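PDB 6NXI: FAD:protein FMN transferase from Vibrio cholerae, which probably transfers the FMN moiety of FAD onto a threonine hydroxyl of a target flavoprotein, using magnesium and releasing AMP. Local coordinates for residues I242-V256 with L271-G283. Sequence-based numbering, arbitrary orientation.
With MG (magnesium ion), chain C; FAD (flavin-adenine dinucleotide), chain B.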
ATOM      1  N   ILE A 242      -5.604   4.446  -9.041  1.00 22.17           N
ATOM      2  CA  ILE A 242      -5.978   3.016  -8.839  1.00 22.48           C
ATOM      3  C   ILE A 242      -6.610   2.503 -10.116  1.00 23.81           C
ATOM      4  O   ILE A 242      -7.648   3.020 -10.538  1.00 23.05           O
ATOM      5  CB  ILE A 242      -6.855   2.875  -7.581  1.00 23.26           C
ATOM      6  CG1 ILE A 242      -6.042   3.244  -6.326  1.00 25.24           C
ATOM      7  CG2 ILE A 242      -7.400   1.469  -7.470  1.00 22.86           C
ATOM      8  CD1 ILE A 242      -6.916   3.422  -5.097  1.00 27.66           C
ATOM      9  N   ILE A 243      -5.971   1.530 -10.742  1.00 23.55           N
ATOM     10  CA  ILE A 243      -6.369   1.000 -12.073  1.00 23.88           C
ATOM     11  C   ILE A 243      -7.170  -0.297 -11.880  1.00 23.24           C
ATOM     12  O   ILE A 243      -6.778  -1.170 -11.090  1.00 23.55           O
ATOM     13  CB  ILE A 243      -5.101   0.785 -12.941  1.00 23.88           C
ATOM     14  CG1 ILE A 243      -4.234   2.058 -13.000  1.00 24.41           C
ATOM     15  CG2 ILE A 243      -5.495   0.249 -14.325  1.00 24.52           C
ATOM     16  CD1 ILE A 243      -4.965   3.300 -13.522  1.00 25.76           C
ATOM     17  N   ASP A 244      -8.230  -0.467 -12.653  1.00 24.76           N
ATOM     18  CA  ASP A 244      -9.000  -1.728 -12.713  1.00 25.71           C
ATOM     19  C   ASP A 244      -8.326  -2.596 -13.767  1.00 26.08           C
ATOM     20  O   ASP A 244      -8.326  -2.250 -14.949  1.00 26.11           O
ATOM     21  CB  ASP A 244     -10.469  -1.443 -13.002  1.00 28.63           C
ATOM     22  CG  ASP A 244     -11.327  -2.688 -12.997  1.00 31.32           C
ATOM     23  OD1 ASP A 244     -10.777  -3.796 -13.211  1.00 32.92           O
ATOM     24  OD2 ASP A 244     -12.553  -2.510 -12.861  1.00 36.99           O
ATOM     25  N   PRO A 245      -7.693  -3.705 -13.386  1.00 25.28           N
ATOM     26  CA  PRO A 245      -6.956  -4.522 -14.358  1.00 27.03           C
ATOM     27  C   PRO A 245      -7.837  -5.048 -15.496  1.00 30.79           C
ATOM     28  O   PRO A 245      -7.285  -5.296 -16.557  1.00 31.52           O
ATOM     29  CB  PRO A 245      -6.410  -5.673 -13.492  1.00 26.98           C
ATOM     30  CG  PRO A 245      -6.261  -5.023 -12.149  1.00 26.50           C
ATOM     31  CD  PRO A 245      -7.544  -4.229 -12.004  1.00 25.24           C
ATOM     32  N   THR A 246      -9.144  -5.151 -15.273  1.00 32.50           N
ATOM     33  CA  THR A 246     -10.098  -5.745 -16.250  1.00 35.35           C
ATOM     34  C   THR A 246     -10.394  -4.720 -17.345  1.00 35.50           C
ATOM     35  O   THR A 246     -10.474  -5.135 -18.542  1.00 38.24           O
ATOM     36  CB  THR A 246     -11.348  -6.291 -15.545  1.00 38.18           C
ATOM     37  OG1 THR A 246     -12.160  -5.244 -15.014  1.00 40.49           O
ATOM     38  CG2 THR A 246     -11.002  -7.252 -14.428  1.00 38.75           C
ATOM     39  N   THR A 247     -10.459  -3.441 -16.983  1.00 31.44           N
ATOM     40  CA  THR A 247     -10.746  -2.342 -17.937  1.00 30.86           C
ATOM     41  C   THR A 247      -9.457  -1.718 -18.483  1.00 29.09           C
ATOM     42  O   THR A 247      -9.537  -1.077 -19.557  1.00 29.70           O
ATOM     43  CB  THR A 247     -11.649  -1.274 -17.323  1.00 31.11           C
ATOM     44  OG1 THR A 247     -10.865  -0.597 -16.346  1.00 30.13           O
ATOM     45  CG2 THR A 247     -12.926  -1.849 -16.747  1.00 32.95           C
ATOM     46  N   GLY A 248      -8.356  -1.742 -17.719  1.00 26.01           N
ATOM     47  CA  GLY A 248      -7.151  -1.000 -18.089  1.00 25.70           C
ATOM     48  C   GLY A 248      -7.284   0.472 -17.756  1.00 24.61           C
ATOM     49  O   GLY A 248      -6.334   1.231 -18.030  1.00 24.67           O
ATOM     50  N   ARG A 249      -8.384   0.864 -17.115  1.00 25.50           N
ATOM     51  CA  ARG A 249      -8.650   2.277 -16.784  1.00 25.29           C
ATOM     52  C   ARG A 249      -8.724   2.512 -15.282  1.00 24.13           C
ATOM     53  O   ARG A 249      -9.002   1.608 -14.494  1.00 24.92           O
ATOM     54  CB  ARG A 249      -9.974   2.715 -17.404  1.00 26.75           C
ATOM     55  CG  ARG A 249     -10.068   2.513 -18.911  1.00 29.06           C
ATOM     56  CD  ARG A 249     -11.462   2.879 -19.412  1.00 31.80           C
ATOM     57  NE  ARG A 249     -11.532   2.693 -20.861  1.00 33.68           N
ATOM     58  CZ  ARG A 249     -11.195   3.613 -21.751  1.00 34.77           C
ATOM     59  NH1 ARG A 249     -10.798   4.806 -21.358  1.00 35.50           N
ATOM     60  NH2 ARG A 249     -11.267   3.336 -23.040  1.00 36.60           N
ATOM     61  N   PRO A 250      -8.592   3.772 -14.847  1.00 23.41           N
ATOM     62  CA  PRO A 250      -8.931   4.111 -13.469  1.00 22.60           C
ATOM     63  C   PRO A 250     -10.268   3.524 -13.015  1.00 23.23           C
ATOM     64  O   PRO A 250     -11.267   3.506 -13.736  1.00 23.83           O
ATOM     65  CB  PRO A 250      -8.884   5.623 -13.452  1.00 22.50           C
ATOM     66  CG  PRO A 250      -7.855   5.969 -14.511  1.00 23.22           C
ATOM     67  CD  PRO A 250      -8.079   4.936 -15.593  1.00 23.19           C
ATOM     68  N   ILE A 251     -10.284   3.072 -11.762  1.00 23.32           N
ATOM     69  CA  ILE A 251     -11.500   2.443 -11.200  0.60 25.41           C
ATOM     70  C   ILE A 251     -12.661   3.416 -11.297  1.00 26.34           C
ATOM     71  O   ILE A 251     -12.471   4.633 -11.136  1.00 27.97           O
ATOM     72  CB  ILE A 251     -11.302   1.911  -9.773  0.60 27.14           C
ATOM     73  CG1 ILE A 251     -10.802   2.981  -8.796  0.60 26.79           C
ATOM     74  CG2 ILE A 251     -10.413   0.689  -9.830  0.60 28.10           C
ATOM     75  CD1 ILE A 251     -10.946   2.565  -7.342  0.60 28.32           C
ATOM     76  N   ASN A 252     -13.801   2.842 -11.595  1.00 27.10           N
ATOM     77  CA  ASN A 252     -15.086   3.544 -11.713  1.00 29.90           C
ATOM     78  C   ASN A 252     -16.060   2.696 -10.907  1.00 30.78           C
ATOM     79  O   ASN A 252     -16.693   1.753 -11.495  1.00 35.71           O
ATOM     80  CB  ASN A 252     -15.439   3.661 -13.186  1.00 33.68           C
ATOM     81  CG  ASN A 252     -16.748   4.375 -13.370  1.00 38.90           C
ATOM     82  OD1 ASN A 252     -17.157   5.136 -12.499  1.00 42.63           O
ATOM     83  ND2 ASN A 252     -17.412   4.104 -14.483  1.00 43.56           N
ATOM     84  N   ASN A 253     -16.083   2.892  -9.602  1.00 27.53           N
ATOM     85  CA  ASN A 253     -17.039   2.205  -8.720  1.00 26.07           C
ATOM     86  C   ASN A 253     -17.437   3.198  -7.629  1.00 25.09           C
ATOM     87  O   ASN A 253     -17.005   4.343  -7.746  1.00 26.06           O
ATOM     88  CB  ASN A 253     -16.566   0.828  -8.274  1.00 25.87           C
ATOM     89  CG  ASN A 253     -15.406   0.855  -7.310  1.00 24.85           C
ATOM     90  OD1 ASN A 253     -15.163   1.881  -6.668  1.00 24.95           O
ATOM     91  ND2 ASN A 253     -14.724  -0.282  -7.190  1.00 25.90           N
ATOM     92  N   ARG A 254     -18.204   2.738  -6.647  1.00 26.54           N
ATOM     93  CA  ARG A 254     -18.828   3.613  -5.632  1.00 26.63           C
ATOM     94  C   ARG A 254     -17.851   3.785  -4.479  1.00 26.28           C
ATOM     95  O   ARG A 254     -18.212   4.530  -3.545  1.00 27.18           O
ATOM     96  CB  ARG A 254     -20.157   3.047  -5.129  1.00 28.22           C
ATOM     97  CG  ARG A 254     -21.311   3.155  -6.118  1.00 30.88           C
ATOM     98  CD  ARG A 254     -22.492   2.351  -5.612  1.00 32.80           C
ATOM     99  NE  ARG A 254     -22.352   0.927  -5.885  1.00 34.52           N
ATOM    100  CZ  ARG A 254     -22.712   0.328  -7.026  1.00 35.46           C
ATOM    101  NH1 ARG A 254     -23.211   1.019  -8.046  1.00 35.26           N
ATOM    102  NH2 ARG A 254     -22.540  -0.975  -7.149  1.00 37.37           N
ATOM    103  N   VAL A 255     -16.703   3.113  -4.491  1.00 23.93           N
ATOM    104  CA  VAL A 255     -15.867   3.046  -3.266  1.00 25.20           C
ATOM    105  C   VAL A 255     -15.080   4.341  -3.104  1.00 24.60           C
ATOM    106  O   VAL A 255     -14.368   4.722  -4.004  1.00 24.65           O
ATOM    107  CB  VAL A 255     -14.955   1.811  -3.242  1.00 23.64           C
ATOM    108  CG1 VAL A 255     -14.128   1.785  -1.952  1.00 24.02           C
ATOM    109  CG2 VAL A 255     -15.767   0.536  -3.409  1.00 24.25           C
ATOM    110  N   VAL A 256     -15.216   4.974  -1.941  1.00 24.31           N
ATOM    111  CA  VAL A 256     -14.529   6.245  -1.607  1.00 25.32           C
ATOM    112  C   VAL A 256     -13.196   5.904  -0.927  1.00 24.20           C
ATOM    113  O   VAL A 256     -12.175   6.485  -1.298  1.00 24.51           O
ATOM    114  CB  VAL A 256     -15.412   7.088  -0.669  1.00 27.18           C
ATOM    115  CG1 VAL A 256     -14.622   8.267  -0.103  1.00 29.93           C
ATOM    116  CG2 VAL A 256     -16.680   7.523  -1.366  1.00 29.89           C
ATOM    117  N   LEU A 271      -4.085  -5.269   0.513  1.00 20.34           N
ATOM    118  CA  LEU A 271      -5.528  -5.574   0.684  1.00 21.74           C
ATOM    119  C   LEU A 271      -6.386  -4.340   0.475  1.00 22.31           C
ATOM    120  O   LEU A 271      -7.416  -4.447  -0.237  1.00 22.19           O
ATOM    121  CB  LEU A 271      -5.770  -6.174   2.064  1.00 21.99           C
ATOM    122  CG  LEU A 271      -5.432  -7.659   2.135  1.00 23.46           C
ATOM    123  CD1 LEU A 271      -5.523  -8.113   3.568  1.00 24.48           C
ATOM    124  CD2 LEU A 271      -6.335  -8.508   1.261  1.00 24.61           C
ATOM    125  N   ALA A 272      -5.959  -3.203   1.010  1.00 22.29           N
ATOM    126  CA  ALA A 272      -6.809  -2.007   0.925  1.00 21.46           C
ATOM    127  C   ALA A 272      -7.015  -1.673  -0.562  1.00 21.61           C
ATOM    128  O   ALA A 272      -8.157  -1.367  -0.953  1.00 21.72           O
ATOM    129  CB  ALA A 272      -6.173  -0.887   1.704  1.00 21.26           C
ATOM    130  N   THR A 273      -5.947  -1.714  -1.368  1.00 19.85           N
ATOM    131  CA  THR A 273      -6.079  -1.337  -2.798  1.00 20.60           C
ATOM    132  C   THR A 273      -6.915  -2.429  -3.497  1.00 21.35           C
ATOM    133  O   THR A 273      -7.797  -2.126  -4.331  1.00 20.82           O
ATOM    134  CB  THR A 273      -4.697  -1.141  -3.436  1.00 19.70           C
ATOM    135  OG1 THR A 273      -3.885  -0.218  -2.660  1.00 19.01           O
ATOM    136  CG2 THR A 273      -4.875  -0.644  -4.856  1.00 20.36           C
ATOM    137  N   GLY A 274      -6.593  -3.701  -3.250  1.00 21.86           N
ATOM    138  CA  GLY A 274      -7.267  -4.816  -3.907  1.00 23.17           C
ATOM    139  C   GLY A 274      -8.744  -4.828  -3.630  1.00 22.98           C
ATOM    140  O   GLY A 274      -9.542  -4.924  -4.595  1.00 23.50           O
ATOM    141  N   LEU A 275      -9.138  -4.669  -2.370  1.00 23.37           N
ATOM    142  CA  LEU A 275     -10.570  -4.676  -2.021  1.00 24.39           C
ATOM    143  C   LEU A 275     -11.257  -3.440  -2.650  1.00 24.12           C
ATOM    144  O   LEU A 275     -12.409  -3.559  -3.138  1.00 23.92           O
ATOM    145  CB  LEU A 275     -10.743  -4.758  -0.508  1.00 25.18           C
ATOM    146  CG  LEU A 275     -10.173  -6.003   0.161  1.00 27.34           C
ATOM    147  CD1 LEU A 275     -10.424  -5.929   1.660  1.00 29.15           C
ATOM    148  CD2 LEU A 275     -10.771  -7.292  -0.382  1.00 28.03           C
ATOM    149  N   MET A 276     -10.590  -2.292  -2.709  1.00 24.03           N
ATOM    150  CA  MET A 276     -11.159  -1.085  -3.380  1.00 24.30           C
ATOM    151  C   MET A 276     -11.519  -1.389  -4.848  1.00 24.90           C
ATOM    152  O   MET A 276     -12.623  -1.040  -5.295  1.00 25.93           O
ATOM    153  CB  MET A 276     -10.197   0.088  -3.283  1.00 24.43           C
ATOM    154  CG  MET A 276     -10.735   1.332  -3.919  1.00 26.42           C
ATOM    155  SD  MET A 276     -10.154   2.758  -2.929  1.00 28.44           S
ATOM    156  CE  MET A 276     -10.885   4.019  -3.967  1.00 28.53           C
ATOM    157  N   VAL A 277     -10.633  -2.054  -5.575  1.00 23.19           N
ATOM    158  CA  VAL A 277     -10.819  -2.396  -7.007  1.00 23.58           C
ATOM    159  C   VAL A 277     -11.961  -3.419  -7.117  1.00 23.87           C
ATOM    160  O   VAL A 277     -12.746  -3.357  -8.104  1.00 24.42           O
ATOM    161  CB  VAL A 277      -9.519  -2.894  -7.664  1.00 23.85           C
ATOM    162  CG1 VAL A 277      -9.769  -3.438  -9.050  1.00 24.90           C
ATOM    163  CG2 VAL A 277      -8.421  -1.828  -7.679  1.00 25.02           C
ATOM    164  N   MET A 278     -12.097  -4.325  -6.139  1.00 23.66           N
ATOM    165  CA  MET A 278     -13.174  -5.367  -6.174  1.00 26.61           C
ATOM    166  C   MET A 278     -14.553  -4.722  -6.047  1.00 27.13           C
ATOM    167  O   MET A 278     -15.517  -5.246  -6.667  1.00 27.43           O
ATOM    168  CB  MET A 278     -12.999  -6.395  -5.050  1.00 27.18           C
ATOM    169  CG  MET A 278     -11.797  -7.262  -5.219  1.00 27.36           C
ATOM    170  SD  MET A 278     -11.768  -8.557  -3.927  1.00 28.34           S
ATOM    171  CE  MET A 278     -12.750  -9.822  -4.716  1.00 30.97           C
ATOM    172  N   GLY A 279     -14.646  -3.607  -5.316  1.00 27.05           N
ATOM    173  CA  GLY A 279     -15.922  -2.980  -4.997  1.00 27.88           C
ATOM    174  C   GLY A 279     -16.506  -3.543  -3.723  1.00 28.31           C
ATOM    175  O   GLY A 279     -15.955  -4.531  -3.172  1.00 26.34           O
ATOM    176  N   GLU A 280     -17.540  -2.893  -3.204  1.00 28.22           N
ATOM    177  CA  GLU A 280     -18.011  -3.192  -1.829  1.00 28.86           C
ATOM    178  C   GLU A 280     -18.619  -4.604  -1.795  1.00 30.17           C
ATOM    179  O   GLU A 280     -18.369  -5.321  -0.796  1.00 30.86           O
ATOM    180  CB  GLU A 280     -18.898  -2.087  -1.276  1.00 28.99           C
ATOM    181  CG  GLU A 280     -20.214  -1.895  -1.986  1.00 30.06           C
ATOM    182  CD  GLU A 280     -20.235  -1.058  -3.265  1.00 31.61           C
ATOM    183  OE1 GLU A 280     -19.154  -0.754  -3.830  1.00 31.43           O
ATOM    184  OE2 GLU A 280     -21.373  -0.762  -3.730  1.00 32.68           O
ATOM    185  N   GLU A 281     -19.325  -5.048  -2.830  1.00 29.08           N
ATOM    186  CA  GLU A 281     -20.013  -6.374  -2.748  1.00 30.98           C
ATOM    187  C   GLU A 281     -18.974  -7.501  -2.675  1.00 30.26           C
ATOM    188  O   GLU A 281     -19.003  -8.270  -1.703  1.00 31.57           O
ATOM    189  CB  GLU A 281     -20.930  -6.601  -3.935  1.00 33.37           C
ATOM    190  CG  GLU A 281     -21.595  -7.968  -3.881  1.00 36.95           C
ATOM    191  CD  GLU A 281     -22.611  -8.149  -4.987  1.00 41.62           C
ATOM    192  OE1 GLU A 281     -23.275  -7.155  -5.303  1.00 44.74           O
ATOM    193  OE2 GLU A 281     -22.656  -9.245  -5.582  1.00 48.31           O
ATOM    194  N   ARG A 282     -18.093  -7.594  -3.663  1.00 29.91           N
ATOM    195  CA  ARG A 282     -17.114  -8.708  -3.764  1.00 29.22           C
ATOM    196  C   ARG A 282     -16.028  -8.482  -2.722  1.00 27.93           C
ATOM    197  O   ARG A 282     -15.527  -9.481  -2.158  1.00 27.99           O
ATOM    198  CB  ARG A 282     -16.547  -8.788  -5.180  1.00 31.40           C
ATOM    199  CG  ARG A 282     -17.582  -9.019  -6.275  1.00 34.81           C
ATOM    200  CD  ARG A 282     -18.432 -10.254  -6.092  1.00 38.40           C
ATOM    201  NE  ARG A 282     -17.623 -11.457  -6.043  1.00 40.98           N
ATOM    202  CZ  ARG A 282     -18.106 -12.670  -5.762  1.00 44.06           C
ATOM    203  NH1 ARG A 282     -19.392 -12.824  -5.510  1.00 42.90           N
ATOM    204  NH2 ARG A 282     -17.292 -13.711  -5.728  1.00 45.28           N
ATOM    205  N   GLY A 283     -15.644  -7.225  -2.489  1.00 25.46           N
ATOM    206  CA  GLY A 283     -14.600  -6.918  -1.495  1.00 25.32           C
ATOM    207  C   GLY A 283     -15.019  -7.267  -0.083  1.00 25.42           C
ATOM    208  O   GLY A 283     -14.201  -7.867   0.675  1.00 25.56           O
TER
HETATM  209 MG    MG C 501      -1.939  -0.562  -1.401  1.00 23.07          MG
HETATM  210  PA  FAD B 500      -2.249   2.504  -3.011  1.00 22.05           P
HETATM  211  O1A FAD B 500      -3.702   2.818  -3.039  1.00 24.13           O
HETATM  212  O2A FAD B 500      -1.681   1.755  -1.871  1.00 20.86           O
HETATM  213  O5B FAD B 500      -1.827   1.753  -4.357  1.00 22.90           O
HETATM  214  C5B FAD B 500      -1.989   2.539  -5.567  1.00 22.16           C
HETATM  215  C4B FAD B 500      -0.759   2.459  -6.438  1.00 22.37           C
HETATM  216  O4B FAD B 500      -0.478   1.103  -6.861  1.00 23.87           O
HETATM  217  C3B FAD B 500      -0.918   3.274  -7.721  1.00 22.28           C
HETATM  218  O3B FAD B 500      -0.408   4.594  -7.523  1.00 23.50           O
HETATM  219  C2B FAD B 500      -0.135   2.455  -8.753  1.00 22.17           C
HETATM  220  O2B FAD B 500       1.245   2.736  -8.685  1.00 23.01           O
HETATM  221  C1B FAD B 500      -0.396   1.030  -8.282  1.00 23.37           C
HETATM  222  N9A FAD B 500      -1.611   0.404  -8.759  1.00 22.93           N
HETATM  223  C8A FAD B 500      -2.738   1.001  -9.342  1.00 21.95           C
HETATM  224  N7A FAD B 500      -3.704   0.135  -9.525  1.00 22.65           N
HETATM  225  C5A FAD B 500      -3.214  -1.087  -9.110  1.00 21.88           C
HETATM  226  C6A FAD B 500      -3.777  -2.372  -9.098  1.00 22.87           C
HETATM  227  N6A FAD B 500      -5.040  -2.650  -9.469  1.00 23.64           N
HETATM  228  N1A FAD B 500      -3.022  -3.353  -8.566  1.00 22.41           N
HETATM  229  C2A FAD B 500      -1.764  -3.069  -8.176  1.00 21.94           C
HETATM  230  N3A FAD B 500      -1.127  -1.891  -8.136  1.00 22.57           N
HETATM  231  C4A FAD B 500      -1.923  -0.930  -8.635  1.00 22.14           C
HETATM  232  N1  FAD B 500       6.632   8.461  -6.033  1.00 26.98           N
HETATM  233  C2  FAD B 500       7.399   9.455  -6.600  1.00 29.64           C
HETATM  234  O2  FAD B 500       6.852  10.476  -7.073  1.00 29.26           O
HETATM  235  N3  FAD B 500       8.755   9.382  -6.637  1.00 28.29           N
HETATM  236  C4  FAD B 500       9.444   8.308  -6.138  1.00 29.02           C
HETATM  237  O4  FAD B 500      10.664   8.257  -6.215  1.00 31.52           O
HETATM  238  C4X FAD B 500       8.682   7.239  -5.560  1.00 26.44           C
HETATM  239  N5  FAD B 500       9.315   6.186  -5.084  1.00 25.72           N
HETATM  240  C5X FAD B 500       8.563   5.169  -4.544  1.00 24.85           C
HETATM  241  C6  FAD B 500       9.218   4.022  -4.051  1.00 25.15           C
HETATM  242  C7  FAD B 500       8.543   2.958  -3.490  1.00 25.26           C
HETATM  243  C7M FAD B 500       9.312   1.762  -2.976  1.00 26.33           C
HETATM  244  C8  FAD B 500       7.133   3.035  -3.392  1.00 23.59           C
HETATM  245  C8M FAD B 500       6.328   1.906  -2.804  1.00 25.24           C
HETATM  246  C9  FAD B 500       6.470   4.165  -3.881  1.00 23.77           C
HETATM  247  C9A FAD B 500       7.156   5.246  -4.450  1.00 24.19           C
HETATM  248  N10 FAD B 500       6.521   6.379  -4.973  1.00 26.22           N
HETATM  249  C10 FAD B 500       7.252   7.408  -5.541  1.00 25.71           C
HETATM  250  C1' FAD B 500       5.056   6.533  -4.839  1.00 28.54           C
HETATM  251  C2' FAD B 500       4.257   5.732  -5.802  1.00 29.15           C
HETATM  252  O2' FAD B 500       4.505   6.161  -7.137  1.00 29.82           O
HETATM  253  C3' FAD B 500       2.762   5.917  -5.491  1.00 27.88           C
HETATM  254  O3' FAD B 500       2.338   7.251  -5.660  1.00 28.85           O
HETATM  255  C4' FAD B 500       2.371   5.570  -4.066  1.00 29.45           C
HETATM  256  O4' FAD B 500       3.087   4.416  -3.655  1.00 27.38           O
HETATM  257  C5' FAD B 500       0.870   5.421  -3.915  1.00 27.11           C
HETATM  258  O5' FAD B 500       0.606   4.891  -2.593  1.00 27.88           O
HETATM  259  P   FAD B 500      -0.877   4.895  -2.042  1.00 25.29           P
HETATM  260  O1P FAD B 500      -1.541   6.174  -2.288  1.00 28.57           O
HETATM  261  O2P FAD B 500      -0.699   4.291  -0.666  1.00 26.96           O
HETATM  262  O3P FAD B 500      -1.493   3.875  -3.092  1.00 26.71           O
HETATM  263  O   HOH W   1     -15.541  -2.580  -8.719  1.00 38.68           O
HETATM  264  O   HOH W   2     -19.066   0.002  -6.347  1.00 32.65           O
HETATM  265  O   HOH W   3     -22.566  -2.723  -5.018  1.00 42.47           O
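M276, on the last turns of helix 265-278, pushes its side chain into the loop that leads to strand 255-262. CG lies anti to the backbone N (chi1 -179°), and a bend at chi2 turns SD and CE along the loop. From CB outward, CG meets I251 CD1 at 3.6 Å and V255 CG1; SD faces I242 CD1, the two side chains crossing at about a right angle; CE ends between the backbone O of V255 and I251 CD1. The next residue, V277, divides its branches: CG2 presses on I242 CG2 at a tight 3.5 Å, while CG1 rests on P245 CD.

Polar groups close the helix end. N253 ND2 donates to M276 O at 2.9 Å (N-H...O 162°); the same oxygen also accepts from G279 N. A water links ND2 to V277 O. Farther out, R254 NE forms a salt bridge with E280 OE2 at 2.9 Å, on its syn lone pair and in the guanidinium plane, and two waters bridge the same residues.

On the FAD side, I243 N donates to adenine N7A and I243 O accepts from N6A. T273 OG1, also hydrogen-bonded to S225 OG, binds magnesium at 2.3 Å beside FAD O2A and the backbone oxygens of T155 and D269. Apolar packing thus joins the loop that hydrogen-bonds the adenine to the metal-binding helix, probably keeping base and metal sites in step, while N253 satisfies a helix-end carbonyl.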